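Local coordinates for protein geranylgeranyl pyrophosphate synthetase (Pyrococcus horikoshii, PDB 1WY0) that probably catalyses the head-to-tail condensation of isopentenyl diphosphate with allylic diphosphates to make geranylgeranyl diphosphate, a twenty-carbon isoprenoid precursor, at residues A68-V73 with V125-I130; L139-K144 with A186-I191; T58-G63 with S324-D329; L181-A186 with W206-G211. All blocks are in the same frame, centred on the assembly; numbering follows the deposited sequence.

All four contacts join parts of one all-helical polyprenyl synthetase chain; interactions 1, 2 and 4 are buried, interaction 3 only partly. Interaction 4 is the most central, its centre about 9 Å from that of the chain; two glycines let its helices approach closely, and a salt bridge flanks them. Interaction 2 shares helix 167-193 and A186 with it, yet its helices stand farther apart and meet through aliphatic groups. Interaction 1, farther from the chain's centre, sets a tyrosine against an exposed arginine and touches interaction 2 through V125 and I142. Interaction 3, also peripheral, relies on alanine packing and a water; T58 ties its loop to G189 of interaction 2 through a probable hydrogen bond.

Interaction 1 of 4, residues A68-V73 with V125-I130; sequences AIYPAV and VARAEI
Y70, in the first turn of helix 69-90, lies against R127, near the C-terminal end of helix 107-126, a junction of the all-helical polyprenyl synthetase fold. The phenol has the most surface buried by this contact. R127 CB stands over one face of the ring, 3.9 Å from its centroid and 14° off the ring normal, which is the geometry of a CH-pi contact. The arginine chain is extended from CG to NE and crosses the ring at a slant, with R127 CD 3.5 Å from Y70 CE2. The guanidinium is turned 61° from the ring plane, so it does not stack on the phenol. Its charge is met outside these segments, where NH1 forms a salt bridge with E24 and NH2 one with E123. One residue on in each segment, the pair is purely apolar, with P71 CG 3.8 Å from A128 CB. E129 approaches the edge of the ring, with OE2 near its plane, 4.4 Å from Y70 CD1. K21 of helix 3-25 also packs on Y70. At the outer end of the phenol, Y70 OH meets the in-plane edge of the guanidinium, with R127 NH1 3.5 Å away.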
loop_
_atom_site.group_PDB
_atom_site.type_symbol
_atom_site.label_atom_id
_atom_site.label_comp_id
_atom_site.label_asym_id
_atom_site.label_seq_id
_atom_site.Cartn_x
_atom_site.Cartn_y
_atom_site.Cartn_z
ATOM N N ALA A 68 -3.364 -0.348 -23.872
ATOM C CA ALA A 68 -2.446 -0.275 -22.741
ATOM C C ALA A 68 -2.701 0.957 -21.866
ATOM O O ALA A 68 -1.822 1.447 -21.162
ATOM C CB ALA A 68 -1.018 -0.229 -23.290
ATOM N N ILE A 69 -3.946 1.464 -21.913
ATOM C CA ILE A 69 -4.248 2.692 -21.168
ATOM C C ILE A 69 -4.396 2.438 -19.661
ATOM O O ILE A 69 -3.774 3.068 -18.812
ATOM C CB ILE A 69 -5.545 3.292 -21.721
ATOM C CG1 ILE A 69 -5.330 3.825 -23.140
ATOM C CG2 ILE A 69 -5.969 4.487 -20.848
ATOM C CD1 ILE A 69 -4.265 4.927 -23.189
ATOM N N TYR A 70 -5.241 1.498 -19.248
ATOM C CA TYR A 70 -5.395 1.238 -17.819
ATOM C C TYR A 70 -4.123 0.687 -17.179
ATOM O O TYR A 70 -3.829 0.982 -16.022
ATOM C CB TYR A 70 -6.575 0.306 -17.554
ATOM C CG TYR A 70 -7.889 1.039 -17.456
ATOM C CD1 TYR A 70 -8.735 1.154 -18.556
ATOM C CD2 TYR A 70 -8.290 1.622 -16.254
ATOM C CE1 TYR A 70 -9.948 1.823 -18.461
ATOM C CE2 TYR A 70 -9.499 2.295 -16.149
ATOM C CZ TYR A 70 -10.327 2.391 -17.256
ATOM O OH TYR A 70 -11.535 3.046 -17.147
ATOM N N PRO A 71 -3.366 -0.146 -17.908
ATOM C CA PRO A 71 -2.132 -0.677 -17.322
ATOM C C PRO A 71 -1.110 0.445 -17.148
ATOM O O PRO A 71 -0.268 0.398 -16.252
ATOM C CB PRO A 71 -1.688 -1.712 -18.351
ATOM C CG PRO A 71 -2.986 -2.247 -18.828
ATOM C CD PRO A 71 -3.804 -0.993 -19.032
ATOM N N ALA A 72 -1.181 1.447 -18.023
ATOM C CA ALA A 72 -0.280 2.592 -17.950
ATOM C C ALA A 72 -0.741 3.440 -16.769
ATOM O O ALA A 72 0.069 4.014 -16.048
ATOM C CB ALA A 72 -0.347 3.405 -19.228
ATOM N N VAL A 73 -2.052 3.513 -16.583
ATOM C CA VAL A 73 -2.612 4.273 -15.478
ATOM C C VAL A 73 -2.164 3.647 -14.161
ATOM O O VAL A 73 -1.823 4.350 -13.216
ATOM C CB VAL A 73 -4.155 4.299 -15.552
ATOM C CG1 VAL A 73 -4.745 4.838 -14.248
ATOM C CG2 VAL A 73 -4.597 5.177 -16.717
ATOM N N VAL A 125 -5.446 -2.131 -13.134
ATOM C CA VAL A 125 -4.938 -3.333 -13.781
ATOM C C VAL A 125 -6.089 -4.273 -14.123
ATOM O O VAL A 125 -6.105 -4.880 -15.188
ATOM C CB VAL A 125 -3.954 -4.090 -12.869
ATOM C CG1 VAL A 125 -3.604 -5.437 -13.481
ATOM C CG2 VAL A 125 -2.696 -3.269 -12.673
ATOM N N ALA A 126 -7.045 -4.395 -13.208
ATOM C CA ALA A 126 -8.188 -5.266 -13.415
ATOM C C ALA A 126 -9.062 -4.796 -14.581
ATOM O O ALA A 126 -9.492 -5.610 -15.391
ATOM C CB ALA A 126 -9.010 -5.353 -12.131
ATOM N N ARG A 127 -9.318 -3.490 -14.668
ATOM C CA ARG A 127 -10.135 -2.932 -15.750
ATOM C C ARG A 127 -9.524 -3.068 -17.146
ATOM O O ARG A 127 -10.182 -2.771 -18.139
ATOM C CB ARG A 127 -10.424 -1.447 -15.504
ATOM C CG ARG A 127 -11.313 -1.154 -14.317
ATOM C CD ARG A 127 -11.721 0.302 -14.324
ATOM N NE ARG A 127 -12.583 0.647 -13.201
ATOM C CZ ARG A 127 -13.143 1.840 -13.037
ATOM N NH1 ARG A 127 -12.935 2.800 -13.926
ATOM N NH2 ARG A 127 -13.900 2.078 -11.974
ATOM N N ALA A 128 -8.273 -3.505 -17.234
ATOM C CA ALA A 128 -7.623 -3.648 -18.533
ATOM C C ALA A 128 -8.408 -4.587 -19.448
ATOM O O ALA A 128 -9.058 -5.526 -18.982
ATOM C CB ALA A 128 -6.199 -4.168 -18.355
ATOM N N GLU A 129 -8.334 -4.324 -20.752
ATOM C CA GLU A 129 -9.024 -5.135 -21.755
ATOM C C GLU A 129 -7.993 -5.926 -22.548
ATOM O O GLU A 129 -7.630 -5.541 -23.658
ATOM C CB GLU A 129 -9.798 -4.252 -22.738
ATOM C CG GLU A 129 -9.084 -2.994 -23.209
ATOM C CD GLU A 129 -9.447 -1.768 -22.383
ATOM O OE1 GLU A 129 -10.355 -1.878 -21.528
ATOM O OE2 GLU A 129 -8.808 -0.708 -22.577
ATOM N N ILE A 130 -7.520 -7.032 -21.988
ATOM C CA ILE A 130 -6.523 -7.834 -22.680
ATOM C C ILE A 130 -6.713 -9.322 -22.422
ATOM O O ILE A 130 -7.409 -9.709 -21.480
ATOM C CB ILE A 130 -5.107 -7.413 -22.253
ATOM C CG1 ILE A 130 -4.998 -7.419 -20.728
ATOM C CG2 ILE A 130 -4.798 -6.025 -22.797
ATOM C CD1 ILE A 130 -3.641 -6.989 -20.212
#

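Interaction 2 of 4, residues L139-K144 with A186-I191; sequences LEVIVK and AKVGGI
V141 and V188 meet where helix 132-159 and helix 167-193 run antiparallel, 177° between their local directions and 10.1 Å between the short axes. The contact across these segments is wholly one of aliphatic packing, and V141 has the most surface buried in it. Branch against branch, V141 CG1 lies 3.6 Å from V188 CG2. V141 CG1 is anti to the backbone N (chi1 159°), an orientation that points it to V188 and the other methyl to I191. V141 CG2 meets I191 CD1 tip to tip at 4.0 Å, about one helical turn beyond V188. I142 adds a looser touch from the flank, its CG1 4.3 Å from V188 CG2.

A second kind of contact uses the aliphatic part of a charged chain. K187 crosses V141 at a slant and offers methylene CD, which lies near both V141 methyls and is 3.8 Å from V141 CG2, in a chain bent at chi3 and chi4. With an alanine at V141, both gamma methyls would be gone, and V188 CG2, I191 CD1 and the K187 methylenes would probably lose their common partner and leave a gap between the helices.

Neighbouring helices continue the packing: I142 touches V125 of helix 107-126, while K187 and I191 touch I200 of helix 197-224. With neither a salt bridge nor a hydrogen bond between the two segments, their mutual fit depends on the shapes of branched side chains, and the lysine contributes carbon rather than charge.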
loop_
_atom_site.group_PDB
_atom_site.type_symbol
_atom_site.label_atom_id
_atom_site.label_comp_id
_atom_site.label_asym_id
_atom_site.label_seq_id
_atom_site.Cartn_x
_atom_site.Cartn_y
_atom_site.Cartn_z
ATOM N N LEU A 139 0.041 -8.207 -14.614
ATOM C CA LEU A 139 -0.143 -8.108 -13.174
ATOM C C LEU A 139 1.131 -8.539 -12.467
ATOM O O LEU A 139 1.538 -7.918 -11.487
ATOM C CB LEU A 139 -1.297 -9.001 -12.718
ATOM C CG LEU A 139 -1.502 -9.185 -11.207
ATOM C CD1 LEU A 139 -1.914 -7.877 -10.573
ATOM C CD2 LEU A 139 -2.557 -10.237 -10.960
ATOM N N GLU A 140 1.765 -9.593 -12.975
ATOM C CA GLU A 140 2.980 -10.125 -12.375
ATOM C C GLU A 140 4.228 -9.266 -12.569
ATOM O O GLU A 140 5.171 -9.347 -11.779
ATOM C CB GLU A 140 3.236 -11.552 -12.876
ATOM C CG GLU A 140 4.623 -12.076 -12.561
ATOM C CD GLU A 140 4.743 -13.584 -12.724
ATOM O OE1 GLU A 140 4.027 -14.157 -13.578
ATOM O OE2 GLU A 140 5.565 -14.196 -12.003
ATOM N N VAL A 141 4.244 -8.458 -13.621
ATOM C CA VAL A 141 5.375 -7.576 -13.869
ATOM C C VAL A 141 5.249 -6.391 -12.915
ATOM O O VAL A 141 6.227 -5.924 -12.335
ATOM C CB VAL A 141 5.362 -7.021 -15.312
ATOM C CG1 VAL A 141 6.205 -5.758 -15.384
ATOM C CG2 VAL A 141 5.899 -8.060 -16.284
ATOM N N ILE A 142 4.025 -5.915 -12.764
ATOM C CA ILE A 142 3.751 -4.781 -11.905
ATOM C C ILE A 142 3.970 -5.147 -10.444
ATOM O O ILE A 142 4.475 -4.350 -9.674
ATOM C CB ILE A 142 2.317 -4.271 -12.149
ATOM C CG1 ILE A 142 2.245 -3.632 -13.550
ATOM C CG2 ILE A 142 1.909 -3.289 -11.064
ATOM C CD1 ILE A 142 0.853 -3.111 -13.956
ATOM N N VAL A 143 3.614 -6.369 -10.074
ATOM C CA VAL A 143 3.799 -6.814 -8.709
ATOM C C VAL A 143 5.282 -6.928 -8.368
ATOM O O VAL A 143 5.719 -6.464 -7.315
ATOM C CB VAL A 143 3.098 -8.161 -8.476
ATOM C CG1 VAL A 143 3.767 -8.917 -7.343
ATOM C CG2 VAL A 143 1.630 -7.915 -8.150
ATOM N N LYS A 144 6.069 -7.536 -9.243
ATOM C CA LYS A 144 7.493 -7.658 -8.950
ATOM C C LYS A 144 8.195 -6.306 -8.900
ATOM O O LYS A 144 9.142 -6.131 -8.141
ATOM C CB LYS A 144 8.190 -8.550 -9.969
ATOM C CG LYS A 144 9.712 -8.352 -10.023
ATOM C CD LYS A 144 10.459 -9.123 -8.922
ATOM C CE LYS A 144 10.443 -8.422 -7.553
ATOM N NZ LYS A 144 10.018 -9.371 -6.472
ATOM N N ALA A 186 8.134 0.053 -19.757
ATOM C CA ALA A 186 8.455 -0.409 -21.105
ATOM C C ALA A 186 8.061 -1.873 -21.312
ATOM O O ALA A 186 7.464 -2.257 -22.310
ATOM C CB ALA A 186 9.960 -0.246 -21.322
ATOM N N LYS A 187 8.454 -2.710 -20.336
ATOM C CA LYS A 187 8.188 -4.138 -20.460
ATOM C C LYS A 187 6.693 -4.439 -20.595
ATOM O O LYS A 187 6.271 -5.345 -21.301
ATOM C CB LYS A 187 8.759 -4.833 -19.224
ATOM C CG LYS A 187 8.382 -6.312 -19.168
ATOM C CD LYS A 187 9.097 -7.048 -18.034
ATOM C CE LYS A 187 9.648 -8.408 -18.472
ATOM N NZ LYS A 187 11.070 -8.488 -18.148
ATOM N N VAL A 188 5.879 -3.670 -19.845
ATOM C CA VAL A 188 4.438 -3.882 -19.916
ATOM C C VAL A 188 3.856 -3.355 -21.228
ATOM O O VAL A 188 2.835 -3.824 -21.716
ATOM C CB VAL A 188 3.780 -3.168 -18.733
ATOM C CG1 VAL A 188 2.312 -2.889 -19.053
ATOM C CG2 VAL A 188 3.865 -4.033 -17.491
ATOM N N GLY A 189 4.524 -2.353 -21.785
ATOM C CA GLY A 189 4.077 -1.802 -23.044
ATOM C C GLY A 189 4.214 -2.892 -24.086
ATOM O O GLY A 189 3.248 -3.239 -24.763
ATOM N N GLY A 190 5.417 -3.442 -24.199
ATOM C CA GLY A 190 5.657 -4.503 -25.159
ATOM C C GLY A 190 4.641 -5.626 -25.049
ATOM O O GLY A 190 3.870 -5.871 -25.981
ATOM N N ILE A 191 4.635 -6.301 -23.902
ATOM C CA ILE A 191 3.755 -7.435 -23.642
ATOM C C ILE A 191 2.344 -7.219 -24.199
ATOM O O ILE A 191 1.697 -8.125 -24.705
ATOM C CB ILE A 191 3.685 -7.654 -22.129
ATOM C CG1 ILE A 191 5.018 -8.197 -21.607
ATOM C CG2 ILE A 191 2.595 -8.694 -21.804
ATOM C CD1 ILE A 191 4.982 -8.480 -20.104
#

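Interaction 3 of 4, residues T58-G63 with S324-D329; sequences TEAVGG and SKARMD
E59 and A326 make the closest approach between the loop after helix 49-57 and the start of helix 325-336. The glutamate leaves its backbone with CG anti to N (chi1 -178°) and stays extended, laying its chain alongside the alanine methyl: A326 CB is 3.5 Å from E59 CG and 3.6 Å from E59 CD. Beyond this apolar flank the carboxylate takes up a water, which donates to E59 OE1 at 2.7 Å. The same water accepts a weak bond from A326 N, giving a water link from the loop to the first turn of the helix. A60 comes next and has the shortest CA-CA separation across the contact, 5.3 Å to A326. A60 CB rests 4.3 Å from A326 CB and also faces the backbone at R327 N, while A60 CA lies beside S324 OG. Farther along the loop, V61 turns away to pack on L203 of helix 197-224. On the helical side, S324 OG accepts from R327 N at 3.2 Å with an almost straight N-H...O angle of 174°. The arrangement is that of a serine N-cap opening a helix, here with its first turn docked on an interhelical loop of the polyprenyl synthetase fold.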
loop_
_atom_site.group_PDB
_atom_site.type_symbol
_atom_site.label_atom_id
_atom_site.label_comp_id
_atom_site.label_asym_id
_atom_site.label_seq_id
_atom_site.Cartn_x
_atom_site.Cartn_y
_atom_site.Cartn_z
ATOM N N THR A 58 4.134 0.003 -26.495
ATOM C CA THR A 58 3.207 -0.895 -27.174
ATOM C C THR A 58 3.121 -0.590 -28.673
ATOM O O THR A 58 2.589 -1.356 -29.465
ATOM C CB THR A 58 1.828 -0.738 -26.529
ATOM O OG1 THR A 58 1.915 -1.097 -25.147
ATOM C CG2 THR A 58 0.817 -1.659 -27.215
ATOM N N GLU A 59 3.635 0.596 -29.046
ATOM C CA GLU A 59 3.611 0.980 -30.455
ATOM C C GLU A 59 4.912 0.599 -31.163
ATOM O O GLU A 59 4.982 0.468 -32.379
ATOM C CB GLU A 59 3.396 2.494 -30.534
ATOM C CG GLU A 59 3.309 2.995 -31.978
ATOM C CD GLU A 59 3.029 4.481 -31.980
ATOM O OE1 GLU A 59 3.086 5.088 -33.041
ATOM O OE2 GLU A 59 2.749 5.024 -30.913
ATOM N N ALA A 60 5.980 0.460 -30.361
ATOM C CA ALA A 60 7.268 0.110 -30.938
ATOM C C ALA A 60 7.357 -1.385 -31.235
ATOM O O ALA A 60 8.338 -1.890 -31.765
ATOM C CB ALA A 60 8.357 0.500 -29.940
ATOM N N VAL A 61 6.292 -2.105 -30.832
ATOM C CA VAL A 61 6.309 -3.553 -30.986
ATOM C C VAL A 61 5.187 -4.057 -31.897
ATOM O O VAL A 61 5.396 -4.846 -32.809
ATOM C CB VAL A 61 6.184 -4.182 -29.597
ATOM C CG1 VAL A 61 7.456 -3.919 -28.793
ATOM C CG2 VAL A 61 4.996 -3.593 -28.860
ATOM N N GLY A 62 3.952 -3.604 -31.597
ATOM C CA GLY A 62 2.805 -4.082 -32.360
ATOM C C GLY A 62 1.901 -2.934 -32.814
ATOM O O GLY A 62 1.694 -2.700 -33.998
ATOM N N GLY A 63 1.316 -2.234 -31.825
ATOM C CA GLY A 63 0.437 -1.120 -32.165
ATOM C C GLY A 63 -0.789 -1.065 -31.252
ATOM O O GLY A 63 -1.015 -1.919 -30.403
ATOM N N SER A 324 10.204 3.131 -36.300
ATOM C CA SER A 324 8.932 3.829 -36.239
ATOM C C SER A 324 9.145 5.138 -35.486
ATOM O O SER A 324 10.218 5.401 -34.967
ATOM C CB SER A 324 7.953 2.947 -35.460
ATOM O OG SER A 324 8.519 2.617 -34.188
ATOM N N LYS A 325 8.114 5.995 -35.463
ATOM C CA LYS A 325 8.275 7.231 -34.700
ATOM C C LYS A 325 8.133 6.953 -33.203
ATOM O O LYS A 325 8.467 7.759 -32.345
ATOM C CB LYS A 325 7.221 8.240 -35.149
ATOM C CG LYS A 325 7.448 8.726 -36.583
ATOM C CD LYS A 325 8.003 10.150 -36.641
ATOM C CE LYS A 325 7.914 10.760 -38.041
ATOM N NZ LYS A 325 8.585 12.055 -38.036
ATOM N N ALA A 326 7.577 5.764 -32.904
ATOM C CA ALA A 326 7.468 5.360 -31.513
ATOM C C ALA A 326 8.842 5.033 -30.934
ATOM O O ALA A 326 9.307 5.659 -29.989
ATOM C CB ALA A 326 6.574 4.119 -31.448
ATOM N N ARG A 327 9.579 4.180 -31.637
ATOM C CA ARG A 327 10.972 3.958 -31.284
ATOM C C ARG A 327 11.715 5.282 -31.273
ATOM O O ARG A 327 12.623 5.490 -30.468
ATOM C CB ARG A 327 11.653 3.008 -32.268
ATOM C CG ARG A 327 13.086 2.712 -31.866
ATOM C CD ARG A 327 14.074 2.876 -33.008
ATOM N NE ARG A 327 14.292 1.622 -33.718
ATOM C CZ ARG A 327 15.272 1.417 -34.591
ATOM N NH1 ARG A 327 16.134 2.388 -34.868
ATOM N NH2 ARG A 327 15.396 0.235 -35.180
ATOM N N MET A 328 11.320 6.175 -32.171
ATOM C CA MET A 328 11.944 7.487 -32.266
ATOM C C MET A 328 11.791 8.244 -30.946
ATOM O O MET A 328 12.774 8.706 -30.360
ATOM C CB MET A 328 11.306 8.283 -33.410
ATOM C CG MET A 328 11.894 9.666 -33.609
ATOM S SD MET A 328 13.682 9.596 -33.775
ATOM C CE MET A 328 13.855 9.446 -35.578
ATOM N N ASP A 329 10.556 8.362 -30.475
ATOM C CA ASP A 329 10.302 9.067 -29.228
ATOM C C ASP A 329 11.048 8.441 -28.051
ATOM O O ASP A 329 11.580 9.152 -27.200
ATOM C CB ASP A 329 8.801 9.115 -28.941
ATOM C CG ASP A 329 8.036 9.913 -29.982
ATOM O OD1 ASP A 329 8.536 10.974 -30.414
ATOM O OD2 ASP A 329 6.927 9.488 -30.361
HETATM O O HOH W 1 5.424 5.541 -34.282
#

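Interaction 4 of 4, residues L181-A186 with W206-G211; sequences LFEASA and WGRNVG
F182 lies across the 206-211 part of helix 197-224, with F182 CB 3.3 Å from G207 O. Its ring slants over this surface, meeting the two glycines and the valine obliquely. F182 CG is 3.5 Å from G211 CA. Farther round the ring, F182 CE2 reaches V210 CG1 at 3.6 Å. The short helix axes approach to 6.8 Å and run at 146°, roughly antiparallel. Glycine permits this closeness: a beta carbon on G207 would clash with F182 O and E183 CA, and one on G211 with F182 CB.

E183 and R208 cross at a slant and form a salt bridge, E183 OE2 to R208 NH1 at 2.8 Å, their carboxylate and guanidinium planes 19° apart. The glutamate is extended, whereas R208 bends at chi2 (53°), bringing its aliphatic portion beside the same oxygen; R208 CD is 3.4 Å from E183 OE2. R208 NH2 has a second salt bridge with E148, so a leucine in place of R208 would probably leave both E183 and E148 without this positive partner.

The A186 methyl meets G207 CA as well as the edge of the W206 indole; V210 CG2, of the same segment as W206, stands over the rim of one indole face. The helix pair is packed between further helices: L181 touches I75 and I78 of helix 69-90, F182 meets V49 of helix 49-57, and W206 reaches A334 of helix 325-336 and bonds through NE1 to N315 of helix 299-315.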
loop_
_atom_site.group_PDB
_atom_site.type_symbol
_atom_site.label_atom_id
_atom_site.label_comp_id
_atom_site.label_asym_id
_atom_site.label_seq_id
_atom_site.Cartn_x
_atom_site.Cartn_y
_atom_site.Cartn_z
ATOM N N LEU A 181 10.404 0.400 -11.741
ATOM C CA LEU A 181 9.131 0.869 -12.281
ATOM C C LEU A 181 9.262 1.354 -13.728
ATOM O O LEU A 181 8.335 1.268 -14.524
ATOM C CB LEU A 181 8.619 2.003 -11.393
ATOM C CG LEU A 181 7.121 2.262 -11.580
ATOM C CD1 LEU A 181 6.278 1.020 -11.287
ATOM C CD2 LEU A 181 6.593 3.366 -10.664
ATOM N N PHE A 182 10.433 1.889 -14.041
ATOM C CA PHE A 182 10.647 2.381 -15.386
ATOM C C PHE A 182 10.721 1.182 -16.311
ATOM O O PHE A 182 10.095 1.163 -17.365
ATOM C CB PHE A 182 11.931 3.199 -15.476
ATOM C CG PHE A 182 11.724 4.568 -16.057
ATOM C CD1 PHE A 182 11.385 5.638 -15.242
ATOM C CD2 PHE A 182 11.832 4.779 -17.426
ATOM C CE1 PHE A 182 11.154 6.899 -15.776
ATOM C CE2 PHE A 182 11.601 6.043 -17.977
ATOM C CZ PHE A 182 11.261 7.100 -17.149
ATOM N N GLU A 183 11.472 0.171 -15.900
ATOM C CA GLU A 183 11.602 -1.042 -16.700
ATOM C C GLU A 183 10.221 -1.656 -16.921
ATOM O O GLU A 183 9.883 -2.078 -18.030
ATOM C CB GLU A 183 12.495 -2.052 -15.986
ATOM C CG GLU A 183 12.401 -3.454 -16.554
ATOM C CD GLU A 183 13.280 -4.431 -15.822
ATOM O OE1 GLU A 183 12.733 -5.353 -15.203
ATOM O OE2 GLU A 183 14.517 -4.278 -15.846
ATOM N N ALA A 184 9.427 -1.703 -15.855
ATOM C CA ALA A 184 8.085 -2.261 -15.918
ATOM C C ALA A 184 7.213 -1.508 -16.911
ATOM O O ALA A 184 6.370 -2.101 -17.568
ATOM C CB ALA A 184 7.445 -2.229 -14.546
ATOM N N SER A 185 7.412 -0.198 -17.005
ATOM C CA SER A 185 6.651 0.634 -17.924
ATOM C C SER A 185 6.872 0.162 -19.365
ATOM O O SER A 185 5.920 -0.092 -20.104
ATOM C CB SER A 185 7.089 2.098 -17.796
ATOM O OG SER A 185 6.890 2.589 -16.483
ATOM N N ALA A 186 8.134 0.053 -19.757
ATOM C CA ALA A 186 8.455 -0.409 -21.105
ATOM C C ALA A 186 8.061 -1.873 -21.312
ATOM O O ALA A 186 7.464 -2.257 -22.310
ATOM C CB ALA A 186 9.960 -0.246 -21.322
ATOM N N TRP A 206 15.983 -1.136 -21.791
ATOM C CA TRP A 206 15.935 0.303 -22.037
ATOM C C TRP A 206 15.280 1.056 -20.876
ATOM O O TRP A 206 15.694 2.138 -20.484
ATOM C CB TRP A 206 15.146 0.536 -23.325
ATOM C CG TRP A 206 15.017 1.982 -23.595
ATOM C CD1 TRP A 206 15.883 2.778 -24.377
ATOM C CD2 TRP A 206 13.941 2.848 -23.161
ATOM N NE1 TRP A 206 15.456 4.063 -24.486
ATOM C CE2 TRP A 206 14.201 4.134 -23.696
ATOM C CE3 TRP A 206 12.808 2.650 -22.372
ATOM C CZ2 TRP A 206 13.332 5.179 -23.437
ATOM C CZ3 TRP A 206 11.938 3.698 -22.116
ATOM C CH2 TRP A 206 12.207 4.972 -22.646
ATOM N N GLY A 207 14.188 0.465 -20.349
ATOM C CA GLY A 207 13.495 1.099 -19.231
ATOM C C GLY A 207 14.361 1.103 -17.971
ATOM O O GLY A 207 14.459 2.081 -17.241
ATOM N N ARG A 208 14.973 -0.063 -17.708
ATOM C CA ARG A 208 15.846 -0.176 -16.548
ATOM C C ARG A 208 16.949 0.885 -16.577
ATOM O O ARG A 208 17.204 1.593 -15.610
ATOM C CB ARG A 208 16.466 -1.573 -16.566
ATOM C CG ARG A 208 17.067 -1.963 -15.218
ATOM C CD ARG A 208 16.058 -1.808 -14.077
ATOM N NE ARG A 208 16.347 -2.760 -13.002
ATOM C CZ ARG A 208 15.347 -3.568 -12.609
ATOM N NH1 ARG A 208 14.166 -3.499 -13.198
ATOM N NH2 ARG A 208 15.540 -4.406 -11.586
ATOM N N ASN A 209 17.635 0.953 -17.734
ATOM C CA ASN A 209 18.761 1.870 -17.872
ATOM C C ASN A 209 18.327 3.337 -17.821
ATOM O O ASN A 209 18.994 4.193 -17.255
ATOM C CB ASN A 209 19.438 1.579 -19.210
ATOM C CG ASN A 209 20.467 0.496 -19.025
ATOM O OD1 ASN A 209 21.487 0.677 -18.369
ATOM N ND2 ASN A 209 20.180 -0.668 -19.634
ATOM N N VAL A 210 17.217 3.665 -18.469
ATOM C CA VAL A 210 16.755 5.040 -18.499
ATOM C C VAL A 210 16.313 5.452 -17.097
ATOM O O VAL A 210 16.669 6.527 -16.616
ATOM C CB VAL A 210 15.587 5.209 -19.496
ATOM C CG1 VAL A 210 14.908 6.555 -19.298
ATOM C CG2 VAL A 210 16.113 5.111 -20.907
ATOM N N GLY A 211 15.551 4.583 -16.441
ATOM C CA GLY A 211 15.088 4.870 -15.095
ATOM C C GLY A 211 16.234 5.213 -14.161
ATOM O O GLY A 211 16.154 6.171 -13.388
#